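PDB 5YV7: kunitz-type serine protease inhibitor homolog calcicludine from Dendroaspis angusticeps, which probably blocks L-type calcium channels as a venom toxin built on the Kunitz-type protease inhibitor fold. Local coordinates for residues C7-R12 with G41-R46. Numbering follows the deposited sequence.
Sequences CKEPVR and GGNANR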
ATOM      1  N   CYS A   7       0.456   6.882  -2.856  1.00 38.22           N
ATOM      2  CA  CYS A   7      -0.808   6.178  -2.682  1.00 39.79           C
ATOM      3  C   CYS A   7      -1.483   5.851  -4.007  1.00 39.22           C
ATOM      4  O   CYS A   7      -2.442   5.071  -4.022  1.00 39.82           O
ATOM      5  CB  CYS A   7      -1.745   7.010  -1.802  1.00 38.07           C
ATOM      6  SG  CYS A   7      -1.046   7.349  -0.173  1.00 43.57           S
ATOM      7  N   LYS A   8      -1.013   6.422  -5.111  1.00 39.65           N
ATOM      8  CA  LYS A   8      -1.587   6.169  -6.424  1.00 42.73           C
ATOM      9  C   LYS A   8      -0.790   5.154  -7.233  1.00 42.25           C
ATOM     10  O   LYS A   8      -1.189   4.827  -8.354  1.00 44.28           O
ATOM     11  CB  LYS A   8      -1.689   7.473  -7.220  1.00 41.95           C
ATOM     12  CG  LYS A   8      -2.911   8.325  -6.931  1.00 51.02           C
ATOM     13  CD  LYS A   8      -2.582   9.818  -7.058  1.00 45.16           C
ATOM     14  CE  LYS A   8      -3.389  10.535  -8.132  1.00 51.40           C
ATOM     15  NZ  LYS A   8      -3.137  12.035  -8.083  1.00 49.47           N
ATOM     16  N   GLU A   9       0.325   4.668  -6.706  1.00 39.97           N
ATOM     17  CA  GLU A   9       1.100   3.669  -7.417  1.00 41.86           C
ATOM     18  C   GLU A   9       0.364   2.331  -7.401  1.00 41.53           C
ATOM     19  O   GLU A   9      -0.401   2.049  -6.477  1.00 42.90           O
ATOM     20  CB  GLU A   9       2.476   3.521  -6.785  1.00 41.61           C
ATOM     21  CG  GLU A   9       3.324   4.784  -6.879  1.00 41.41           C
ATOM     22  CD  GLU A   9       3.937   4.949  -8.249  1.00 45.49           C
ATOM     23  OE1 GLU A   9       4.804   4.116  -8.613  1.00 54.24           O
ATOM     24  OE2 GLU A   9       3.545   5.897  -8.962  1.00 43.20           O
ATOM     25  N   PRO A  10       0.537   1.509  -8.431  1.00 40.56           N
ATOM     26  CA  PRO A  10      -0.131   0.199  -8.439  1.00 37.81           C
ATOM     27  C   PRO A  10       0.442  -0.709  -7.359  1.00 41.20           C
ATOM     28  O   PRO A  10       1.599  -0.573  -6.947  1.00 38.32           O
ATOM     29  CB  PRO A  10       0.169  -0.347  -9.840  1.00 37.39           C
ATOM     30  CG  PRO A  10       1.494   0.315 -10.206  1.00 36.48           C
ATOM     31  CD  PRO A  10       1.395   1.709  -9.616  1.00 39.03           C
ATOM     32  N   VAL A  11      -0.391  -1.640  -6.887  1.00 38.26           N
ATOM     33  CA  VAL A  11       0.086  -2.595  -5.902  1.00 38.54           C
ATOM     34  C   VAL A  11       1.211  -3.401  -6.534  1.00 38.70           C
ATOM     35  O   VAL A  11       1.151  -3.766  -7.714  1.00 42.54           O
ATOM     36  CB  VAL A  11      -1.066  -3.487  -5.404  1.00 39.76           C
ATOM     37  CG1 VAL A  11      -1.574  -4.421  -6.518  1.00 37.26           C
ATOM     38  CG2 VAL A  11      -0.634  -4.284  -4.160  1.00 37.13           C
ATOM     39  N   ARG A  12       2.275  -3.635  -5.770  1.00 36.12           N
ATOM     40  CA  ARG A  12       3.444  -4.334  -6.303  1.00 37.03           C
ATOM     41  C   ARG A  12       3.911  -5.381  -5.295  1.00 38.62           C
ATOM     42  O   ARG A  12       4.511  -5.053  -4.266  1.00 38.45           O
ATOM     43  CB  ARG A  12       4.560  -3.357  -6.643  1.00 43.53           C
ATOM     44  CG  ARG A  12       5.357  -3.785  -7.850  1.00 49.01           C
ATOM     45  CD  ARG A  12       6.614  -2.951  -8.029  1.00 56.26           C
ATOM     46  NE  ARG A  12       7.324  -3.338  -9.249  1.00 67.09           N
ATOM     47  CZ  ARG A  12       8.638  -3.214  -9.439  1.00 73.62           C
ATOM     48  NH1 ARG A  12       9.416  -2.694  -8.487  1.00 67.89           N
ATOM     49  NH2 ARG A  12       9.175  -3.605 -10.593  1.00 74.16           N
ATOM     50  N   GLY A  41      11.457  -5.684  -3.978  1.00 41.92           N
ATOM     51  CA  GLY A  41      11.005  -5.267  -5.292  1.00 36.92           C
ATOM     52  C   GLY A  41       9.618  -4.660  -5.306  1.00 42.20           C
ATOM     53  O   GLY A  41       8.922  -4.744  -6.324  1.00 41.77           O
ATOM     54  N   GLY A  42       9.191  -4.066  -4.195  1.00 37.38           N
ATOM     55  CA  GLY A  42       7.922  -3.379  -4.125  1.00 42.09           C
ATOM     56  C   GLY A  42       8.048  -1.925  -4.528  1.00 46.98           C
ATOM     57  O   GLY A  42       9.037  -1.498  -5.131  1.00 48.80           O
ATOM     58  N   ASN A  43       7.027  -1.150  -4.193  1.00 40.19           N
ATOM     59  CA  ASN A  43       7.101   0.286  -4.410  1.00 39.95           C
ATOM     60  C   ASN A  43       6.601   0.968  -3.141  1.00 42.25           C
ATOM     61  O   ASN A  43       6.469   0.341  -2.087  1.00 41.56           O
ATOM     62  CB  ASN A  43       6.346   0.693  -5.687  1.00 35.72           C
ATOM     63  CG  ASN A  43       4.845   0.423  -5.607  1.00 43.02           C
ATOM     64  OD1 ASN A  43       4.276   0.293  -4.520  1.00 40.42           O
ATOM     65  ND2 ASN A  43       4.199   0.336  -6.768  1.00 39.06           N
ATOM     66  N   ALA A  44       6.315   2.261  -3.243  1.00 42.93           N
ATOM     67  CA  ALA A  44       6.008   3.039  -2.053  1.00 40.63           C
ATOM     68  C   ALA A  44       4.568   2.876  -1.579  1.00 43.16           C
ATOM     69  O   ALA A  44       4.243   3.332  -0.477  1.00 42.38           O
ATOM     70  CB  ALA A  44       6.319   4.508  -2.309  1.00 39.56           C
ATOM     71  N   ASN A  45       3.704   2.229  -2.361  1.00 40.08           N
ATOM     72  CA  ASN A  45       2.324   2.001  -1.938  1.00 37.67           C
ATOM     73  C   ASN A  45       2.248   0.714  -1.116  1.00 36.47           C
ATOM     74  O   ASN A  45       1.686  -0.298  -1.525  1.00 39.00           O
ATOM     75  CB  ASN A  45       1.391   1.958  -3.143  1.00 37.04           C
ATOM     76  CG  ASN A  45      -0.068   2.107  -2.743  1.00 42.12           C
ATOM     77  OD1 ASN A  45      -0.383   2.211  -1.555  1.00 41.67           O
ATOM     78  ND2 ASN A  45      -0.964   2.114  -3.723  1.00 39.24           N
ATOM     79  N   ARG A  46       2.837   0.772   0.076  1.00 37.93           N
ATOM     80  CA  ARG A  46       2.864  -0.382   0.970  1.00 39.04           C
ATOM     81  C   ARG A  46       2.949   0.112   2.404  1.00 37.63           C
ATOM     82  O   ARG A  46       3.761   0.983   2.717  1.00 40.88           O
ATOM     83  CB  ARG A  46       4.041  -1.327   0.665  1.00 35.55           C
ATOM     84  CG  ARG A  46       4.132  -2.500   1.661  1.00 37.71           C
ATOM     85  CD  ARG A  46       5.307  -3.447   1.387  1.00 42.58           C
ATOM     86  NE  ARG A  46       6.636  -2.851   1.606  1.00 44.72           N
ATOM     87  CZ  ARG A  46       7.440  -2.396   0.632  1.00 51.88           C
ATOM     88  NH1 ARG A  46       7.062  -2.455  -0.652  1.00 43.48           N
ATOM     89  NH2 ARG A  46       8.631  -1.873   0.936  1.00 51.45           N
TER
HETATM   90  O   HOH W   1       2.518  -1.733  -3.626  1.00 36.34           O
HETATM   91  O   HOH W   2       5.007  -2.828  -2.501  1.00 39.11           O
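The guanidinium of R12 has G41 O over one face, 3.0 Å from NH1 but at an angle too poor for a hydrogen bond, while G42 O lies at its edge, near the plane. An extended chain from CG to NE lays the R12 side chain along the glycine backbone, CD resting 3.4 Å from G41 O. The backbone at G41 turns through a positive phi (66°), which glycine adopts without strain; G42, having no CB, leaves room for NH1 of R46.

Two asparagine amides hold the loops together, each with its acceptor close to its own plane. ND2 of N43 donates to P10 O at 2.8 Å, nearly along the C=O axis, and also lies against the CB atoms of E9 and R12. ND2 of N45 reaches E9 O, likewise at 2.8 Å and almost straight (169°); CG anti to the backbone N (chi1 -164°) carries the amide across. Asparagine fits both sites because one flat group both donates and accepts: N45 OD1 takes the backbone N-H of F25 in strand 20-26, and N43 OD1 accepts from N45 N at 3.0 Å, closing an Asx turn.

Two waters complete the join. One donates to N43 OD1 and N45 O while accepting from R12 N; the other accepts from N43 N and R46 NH1 and donates to R12 O. These bridges are consistent with the internal waters known in bovine pancreatic trypsin inhibitor. C7, disulfide-bonded to C57 in helix 50-58, and N45, joining segment 7-12 to strand 20-26, mark the Kunitz/BPTI fold.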